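Local atomic coordinates of probable oxidoreductase protein (Rhizobium etli, PDB entry 4FB5), a protein that probably acts as a nucleotide-dependent oxidoreductase of the GFO/IDH/MocA family, binding its dinucleotide cofactor on a Rossmann-type domain. Residues A[248-260]-A[266-278]. Sequence-based numbering, arbitrary orientation.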
ATOM      1  N   ALA A 248      17.856  18.547 -31.707  1.00 40.79           N
ATOM      2  CA  ALA A 248      18.636  18.171 -30.495  1.00 40.55           C
ATOM      3  C   ALA A 248      17.981  18.615 -29.189  1.00 40.33           C
ATOM      4  O   ALA A 248      17.631  19.781 -29.038  1.00 39.62           O
ATOM      5  CB  ALA A 248      20.018  18.775 -30.555  1.00 39.93           C
ATOM      6  N   VAL A 249      17.822  17.689 -28.247  1.00 40.07           N
ATOM      7  CA  VAL A 249      17.456  18.111 -26.894  1.00 40.65           C
ATOM      8  C   VAL A 249      18.654  18.756 -26.211  1.00 39.87           C
ATOM      9  O   VAL A 249      19.734  18.205 -26.238  1.00 38.57           O
ATOM     10  CB  VAL A 249      16.886  16.949 -26.032  1.00 41.53           C
ATOM     11  CG1 VAL A 249      16.287  17.495 -24.724  1.00 40.59           C
ATOM     12  CG2 VAL A 249      15.822  16.163 -26.827  1.00 41.82           C
ATOM     13  N   GLU A 250      18.428  19.914 -25.591  1.00 39.70           N
ATOM     14  CA  GLU A 250      19.500  20.817 -25.138  1.00 39.50           C
ATOM     15  C   GLU A 250      19.767  20.726 -23.625  1.00 39.50           C
ATOM     16  O   GLU A 250      20.824  21.173 -23.102  1.00 40.83           O
ATOM     17  CB  GLU A 250      19.098  22.248 -25.493  1.00 38.84           C
ATOM     18  CG  GLU A 250      19.195  22.517 -26.976  1.00 39.61           C
ATOM     19  CD  GLU A 250      18.757  23.932 -27.382  1.00 42.16           C
ATOM     20  OE1 GLU A 250      18.713  24.863 -26.547  1.00 37.81           O
ATOM     21  OE2 GLU A 250      18.446  24.117 -28.578  1.00 44.26           O
ATOM     22  N   ASN A 251      18.797  20.075 -22.994  1.00 38.11           N
ATOM     23  CA  ASN A 251      18.373  20.104 -21.630  1.00 35.90           C
ATOM     24  C   ASN A 251      18.510  18.713 -21.103  1.00 35.63           C
ATOM     25  O   ASN A 251      18.733  17.737 -21.867  1.00 34.89           O
ATOM     26  CB  ASN A 251      16.841  20.256 -21.692  1.00 35.99           C
ATOM     27  CG  ASN A 251      16.379  21.477 -21.082  1.00 36.05           C
ATOM     28  OD1 ASN A 251      17.177  22.211 -20.572  1.00 45.32           O
ATOM     29  ND2 ASN A 251      15.108  21.737 -21.111  1.00 33.42           N
ATOM     30  N   HIS A 252      18.191  18.598 -19.825  1.00 34.58           N
ATOM     31  CA  HIS A 252      18.259  17.336 -19.124  1.00 34.33           C
ATOM     32  C   HIS A 252      16.931  17.047 -18.411  1.00 34.67           C
ATOM     33  O   HIS A 252      16.417  17.873 -17.663  1.00 35.31           O
ATOM     34  CB  HIS A 252      19.436  17.363 -18.159  1.00 33.12           C
ATOM     35  CG  HIS A 252      20.751  17.274 -18.848  1.00 33.81           C
ATOM     36  ND1 HIS A 252      21.482  18.393 -19.202  1.00 28.94           N
ATOM     37  CD2 HIS A 252      21.443  16.199 -19.316  1.00 35.34           C
ATOM     38  CE1 HIS A 252      22.586  18.006 -19.822  1.00 31.45           C
ATOM     39  NE2 HIS A 252      22.583  16.684 -19.921  1.00 33.89           N
ATOM     40  N   ASP A 253      16.354  15.890 -18.662  1.00 34.78           N
ATOM     41  CA  ASP A 253      15.066  15.570 -18.070  1.00 35.99           C
ATOM     42  C   ASP A 253      15.192  14.862 -16.726  1.00 36.30           C
ATOM     43  O   ASP A 253      14.204  14.538 -16.095  1.00 37.08           O
ATOM     44  CB  ASP A 253      14.226  14.778 -19.053  1.00 35.33           C
ATOM     45  CG  ASP A 253      13.574  15.683 -20.073  1.00 40.28           C
ATOM     46  OD1 ASP A 253      12.797  16.589 -19.666  1.00 45.47           O
ATOM     47  OD2 ASP A 253      13.835  15.532 -21.282  1.00 44.43           O
ATOM     48  N   ALA A 254      16.413  14.674 -16.261  1.00 36.52           N
ATOM     49  CA  ALA A 254      16.638  13.962 -15.008  1.00 37.38           C
ATOM     50  C   ALA A 254      17.936  14.423 -14.321  1.00 37.24           C
ATOM     51  O   ALA A 254      18.964  14.669 -14.978  1.00 38.17           O
ATOM     52  CB  ALA A 254      16.655  12.419 -15.249  1.00 37.35           C
ATOM     53  N   ALA A 255      17.877  14.494 -13.004  1.00 36.29           N
ATOM     54  CA  ALA A 255      18.958  14.988 -12.181  1.00 36.18           C
ATOM     55  C   ALA A 255      18.961  14.295 -10.821  1.00 36.31           C
ATOM     56  O   ALA A 255      17.942  14.139 -10.144  1.00 35.20           O
ATOM     57  CB  ALA A 255      18.850  16.481 -12.003  1.00 36.03           C
ATOM     58  N   ASN A 256      20.149  13.884 -10.432  1.00 36.87           N
ATOM     59  CA  ASN A 256      20.357  13.196  -9.189  1.00 35.99           C
ATOM     60  C   ASN A 256      21.440  13.981  -8.487  1.00 35.61           C
ATOM     61  O   ASN A 256      22.462  14.309  -9.067  1.00 36.00           O
ATOM     62  CB  ASN A 256      20.760  11.785  -9.530  1.00 35.83           C
ATOM     63  CG  ASN A 256      19.727  11.096 -10.401  1.00 36.17           C
ATOM     64  OD1 ASN A 256      18.538  11.114 -10.122  1.00 39.37           O
ATOM     65  ND2 ASN A 256      20.178  10.461 -11.427  1.00 38.23           N
ATOM     66  N   VAL A 257      21.190  14.361  -7.258  1.00 35.22           N
ATOM     67  CA  VAL A 257      22.059  15.292  -6.601  1.00 34.90           C
ATOM     68  C   VAL A 257      22.313  14.753  -5.221  1.00 35.67           C
ATOM     69  O   VAL A 257      21.362  14.433  -4.508  1.00 36.58           O
ATOM     70  CB  VAL A 257      21.357  16.634  -6.473  1.00 34.80           C
ATOM     71  CG1 VAL A 257      22.278  17.688  -5.863  1.00 34.61           C
ATOM     72  CG2 VAL A 257      20.813  17.082  -7.824  1.00 33.28           C
ATOM     73  N   LEU A 258      23.583  14.621  -4.856  1.00 35.57           N
ATOM     74  CA  LEU A 258      23.975  14.398  -3.485  1.00 35.43           C
ATOM     75  C   LEU A 258      24.101  15.763  -2.848  1.00 37.27           C
ATOM     76  O   LEU A 258      24.522  16.704  -3.507  1.00 37.81           O
ATOM     77  CB  LEU A 258      25.310  13.746  -3.515  1.00 34.40           C
ATOM     78  CG  LEU A 258      25.291  12.240  -3.429  1.00 34.05           C
ATOM     79  CD1 LEU A 258      24.067  11.660  -4.007  1.00 33.27           C
ATOM     80  CD2 LEU A 258      26.536  11.637  -4.038  1.00 33.33           C
HETATM   81  N   MSE A 259      23.728  15.925  -1.594  1.00 38.85           N
HETATM   82  CA  MSE A 259      23.860  17.254  -1.012  1.00 41.78           C
HETATM   83  C   MSE A 259      24.224  17.256   0.467  1.00 41.93           C
HETATM   84  O   MSE A 259      24.405  16.216   1.080  1.00 41.42           O
HETATM   85  CB  MSE A 259      22.603  18.092  -1.209  1.00 42.36           C
HETATM   86  CG  MSE A 259      21.761  17.694  -2.384  1.00 50.66           C
HETATM   87 SE   MSE A 259      20.079  18.737  -2.567  1.00 70.09          SE
HETATM   88  CE  MSE A 259      18.949  17.774  -1.285  1.00 62.50           C
ATOM     89  N   ARG A 260      24.344  18.465   1.004  1.00 42.83           N
ATOM     90  CA  ARG A 260      24.504  18.715   2.422  1.00 44.05           C
ATOM     91  C   ARG A 260      23.669  19.938   2.717  1.00 44.62           C
ATOM     92  O   ARG A 260      23.802  20.946   2.056  1.00 44.70           O
ATOM     93  CB  ARG A 260      25.965  18.991   2.752  1.00 43.91           C
ATOM     94  CG  ARG A 260      26.858  17.781   2.597  1.00 45.86           C
ATOM     95  CD  ARG A 260      26.776  16.942   3.838  1.00 51.72           C
ATOM     96  NE  ARG A 260      27.408  15.639   3.715  1.00 56.02           N
ATOM     97  CZ  ARG A 260      27.408  14.737   4.689  1.00 59.13           C
ATOM     98  NH1 ARG A 260      26.796  15.001   5.847  1.00 59.24           N
ATOM     99  NH2 ARG A 260      28.016  13.574   4.507  1.00 59.39           N
ATOM    100  N   SER A 266      22.743  15.130   5.517  1.00 35.76           N
ATOM    101  CA  SER A 266      23.110  14.563   4.266  1.00 34.55           C
ATOM    102  C   SER A 266      21.833  14.226   3.495  1.00 34.30           C
ATOM    103  O   SER A 266      20.930  13.609   4.038  1.00 34.76           O
ATOM    104  CB  SER A 266      23.944  13.344   4.543  1.00 34.10           C
ATOM    105  OG  SER A 266      23.570  12.285   3.687  1.00 37.11           O
ATOM    106  N   ALA A 267      21.739  14.656   2.239  1.00 32.99           N
ATOM    107  CA  ALA A 267      20.470  14.586   1.532  1.00 32.03           C
ATOM    108  C   ALA A 267      20.676  14.109   0.106  1.00 31.02           C
ATOM    109  O   ALA A 267      21.693  14.381  -0.481  1.00 31.58           O
ATOM    110  CB  ALA A 267      19.754  15.935   1.592  1.00 31.57           C
ATOM    111  N   VAL A 268      19.761  13.313  -0.414  1.00 30.30           N
ATOM    112  CA  VAL A 268      19.781  12.926  -1.819  1.00 29.95           C
ATOM    113  C   VAL A 268      18.536  13.491  -2.432  1.00 29.65           C
ATOM    114  O   VAL A 268      17.475  13.390  -1.829  1.00 30.15           O
ATOM    115  CB  VAL A 268      19.789  11.424  -2.011  1.00 29.93           C
ATOM    116  CG1 VAL A 268      19.933  11.070  -3.475  1.00 29.38           C
ATOM    117  CG2 VAL A 268      20.949  10.820  -1.250  1.00 30.16           C
ATOM    118  N   LEU A 269      18.685  14.116  -3.595  1.00 29.28           N
ATOM    119  CA  LEU A 269      17.573  14.644  -4.417  1.00 29.50           C
ATOM    120  C   LEU A 269      17.574  13.990  -5.822  1.00 30.38           C
ATOM    121  O   LEU A 269      18.604  13.837  -6.465  1.00 31.01           O
ATOM    122  CB  LEU A 269      17.657  16.149  -4.550  1.00 28.64           C
ATOM    123  CG  LEU A 269      16.443  16.916  -5.072  1.00 29.07           C
ATOM    124  CD1 LEU A 269      16.406  18.260  -4.380  1.00 23.91           C
ATOM    125  CD2 LEU A 269      16.381  17.077  -6.607  1.00 28.29           C
HETATM  126  N   MSE A 270      16.407  13.575  -6.272  1.00 30.67           N
HETATM  127  CA  MSE A 270      16.245  12.928  -7.563  1.00 30.85           C
HETATM  128  C   MSE A 270      15.039  13.617  -8.153  1.00 30.04           C
HETATM  129  O   MSE A 270      14.027  13.763  -7.470  1.00 30.78           O
HETATM  130  CB  MSE A 270      15.998  11.442  -7.396  1.00 30.53           C
HETATM  131  CG  MSE A 270      17.172  10.788  -6.761  1.00 36.29           C
HETATM  132 SE   MSE A 270      16.903   9.076  -5.821  1.00 53.10          SE
HETATM  133  CE  MSE A 270      16.397   9.718  -4.005  1.00 45.10           C
ATOM    134  N   ALA A 271      15.167  14.095  -9.382  1.00 28.74           N
ATOM    135  CA  ALA A 271      14.072  14.759 -10.072  1.00 28.23           C
ATOM    136  C   ALA A 271      14.072  14.137 -11.442  1.00 27.42           C
ATOM    137  O   ALA A 271      15.131  13.848 -11.990  1.00 27.08           O
ATOM    138  CB  ALA A 271      14.252  16.260 -10.121  1.00 27.68           C
ATOM    139  N   ASN A 272      12.888  13.809 -11.939  1.00 26.44           N
ATOM    140  CA  ASN A 272      12.792  13.092 -13.211  1.00 25.43           C
ATOM    141  C   ASN A 272      11.466  13.409 -13.909  1.00 25.79           C
ATOM    142  O   ASN A 272      10.389  13.246 -13.318  1.00 25.73           O
ATOM    143  CB  ASN A 272      12.998  11.615 -12.977  1.00 25.00           C
ATOM    144  CG  ASN A 272      13.060  10.800 -14.252  1.00 24.28           C
ATOM    145  OD1 ASN A 272      12.633  11.224 -15.324  1.00 20.91           O
ATOM    146  ND2 ASN A 272      13.603   9.580 -14.127  1.00 28.02           N
ATOM    147  N   ARG A 273      11.551  13.852 -15.158  1.00 25.50           N
ATOM    148  CA  ARG A 273      10.366  14.230 -15.916  1.00 26.18           C
ATOM    149  C   ARG A 273       9.994  13.196 -16.973  1.00 26.11           C
ATOM    150  O   ARG A 273       9.064  13.410 -17.752  1.00 26.51           O
ATOM    151  CB  ARG A 273      10.565  15.599 -16.570  1.00 26.08           C
ATOM    152  CG  ARG A 273      11.020  16.686 -15.611  1.00 24.50           C
ATOM    153  CD  ARG A 273      11.930  17.689 -16.304  1.00 27.81           C
ATOM    154  NE  ARG A 273      11.191  18.849 -16.796  1.00 25.39           N
ATOM    155  CZ  ARG A 273      11.485  19.501 -17.914  1.00 28.55           C
ATOM    156  NH1 ARG A 273      12.506  19.110 -18.665  1.00 24.19           N
ATOM    157  NH2 ARG A 273      10.758  20.547 -18.285  1.00 30.66           N
ATOM    158  N   ALA A 274      10.711  12.076 -17.005  1.00 26.08           N
ATOM    159  CA  ALA A 274      10.417  11.064 -17.960  1.00 26.08           C
ATOM    160  C   ALA A 274      10.349   9.769 -17.209  1.00 26.75           C
ATOM    161  O   ALA A 274      11.010   8.788 -17.542  1.00 27.94           O
ATOM    162  CB  ALA A 274      11.498  11.034 -19.020  1.00 25.52           C
ATOM    163  N   ALA A 275       9.542   9.758 -16.167  1.00 27.58           N
ATOM    164  CA  ALA A 275       9.481   8.582 -15.292  1.00 27.52           C
ATOM    165  C   ALA A 275       8.130   7.955 -15.450  1.00 26.84           C
ATOM    166  O   ALA A 275       7.203   8.319 -14.712  1.00 27.29           O
ATOM    167  CB  ALA A 275       9.723   9.002 -13.830  1.00 27.56           C
ATOM    168  N   TRP A 276       8.005   7.040 -16.422  1.00 26.05           N
ATOM    169  CA  TRP A 276       6.708   6.438 -16.783  1.00 24.23           C
ATOM    170  C   TRP A 276       5.959   5.902 -15.578  1.00 24.43           C
ATOM    171  O   TRP A 276       6.521   5.129 -14.788  1.00 22.69           O
ATOM    172  CB  TRP A 276       6.846   5.307 -17.771  1.00 23.32           C
ATOM    173  CG  TRP A 276       6.885   5.715 -19.216  1.00 24.77           C
ATOM    174  CD1 TRP A 276       7.947   5.512 -20.100  1.00 24.88           C
ATOM    175  CD2 TRP A 276       5.878   6.382 -19.957  1.00 22.58           C
ATOM    176  NE1 TRP A 276       7.634   5.992 -21.320  1.00 27.33           N
ATOM    177  CE2 TRP A 276       6.373   6.530 -21.284  1.00 26.59           C
ATOM    178  CE3 TRP A 276       4.624   6.889 -19.642  1.00 23.13           C
ATOM    179  CZ2 TRP A 276       5.637   7.156 -22.311  1.00 27.07           C
ATOM    180  CZ3 TRP A 276       3.897   7.547 -20.636  1.00 25.34           C
ATOM    181  CH2 TRP A 276       4.402   7.659 -21.979  1.00 26.29           C
ATOM    182  N   GLY A 277       4.689   6.320 -15.461  1.00 23.66           N
ATOM    183  CA  GLY A 277       3.857   5.903 -14.366  1.00 23.61           C
ATOM    184  C   GLY A 277       3.970   6.709 -13.088  1.00 24.13           C
ATOM    185  O   GLY A 277       3.211   6.506 -12.186  1.00 24.79           O
ATOM    186  N   ARG A 278       4.911   7.627 -12.984  1.00 24.35           N
ATOM    187  CA  ARG A 278       4.811   8.595 -11.929  1.00 24.56           C
ATOM    188  C   ARG A 278       3.963   9.771 -12.442  1.00 25.41           C
ATOM    189  O   ARG A 278       4.195  10.292 -13.527  1.00 24.82           O
ATOM    190  CB  ARG A 278       6.209   9.040 -11.541  1.00 25.03           C
ATOM    191  CG  ARG A 278       7.176   7.874 -11.178  1.00 23.48           C
ATOM    192  CD  ARG A 278       6.615   7.101 -10.046  1.00 24.44           C
ATOM    193  NE  ARG A 278       7.579   6.294  -9.291  1.00 26.70           N
ATOM    194  CZ  ARG A 278       7.192   5.508  -8.292  1.00 23.77           C
ATOM    195  NH1 ARG A 278       5.919   5.472  -8.018  1.00 21.05           N
ATOM    196  NH2 ARG A 278       8.038   4.754  -7.616  1.00 23.55           N
TER
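Asp253 and Arg273 meet twice: OD1 of Asp253 lies 2.7 Å from NH1 of Arg273 in a salt bridge. In the backbone, Arg273 N donates to Asp253 O at 2.9 Å, nearly straight at 163°. Bends at chi2 and chi3 fold the arginine back to the carboxylate, whose plane is 27° from that of the guanidinium; NH2 has a second acid, Asp209 on helix 206-221. This clasp closes, at the end away from the connecting turn, an antiparallel beta hairpin in the mixed sheet of the GFO/IDH/MocA C-terminal domain; the axes of strands 254-260 and 266-272 approach to 4.7 Å, their directions 156° apart. Reciprocal backbone bonds join Ala255 with Ala271, Val257 with Leu269 and Met259 with Ala267; the last pair is uneven, since Ala267 N lies 3.3 Å from Met259 O, well out of that carbonyl's plane. These six residues share a face covered by helix 206-221, where Leu218 touches Met259 and Leu215 touches Leu269. On the other face Leu258 meets its counterpart in a second subunit, and Arg260, salt-bridged to Asp231 of that subunit, lays its guanidinium over Ser266 CB. Met259, a selenomethionine bent at chi3, reaches across the strands, its CE 3.5 Å from Ala267 CB and 3.9 Å from Leu269 CB.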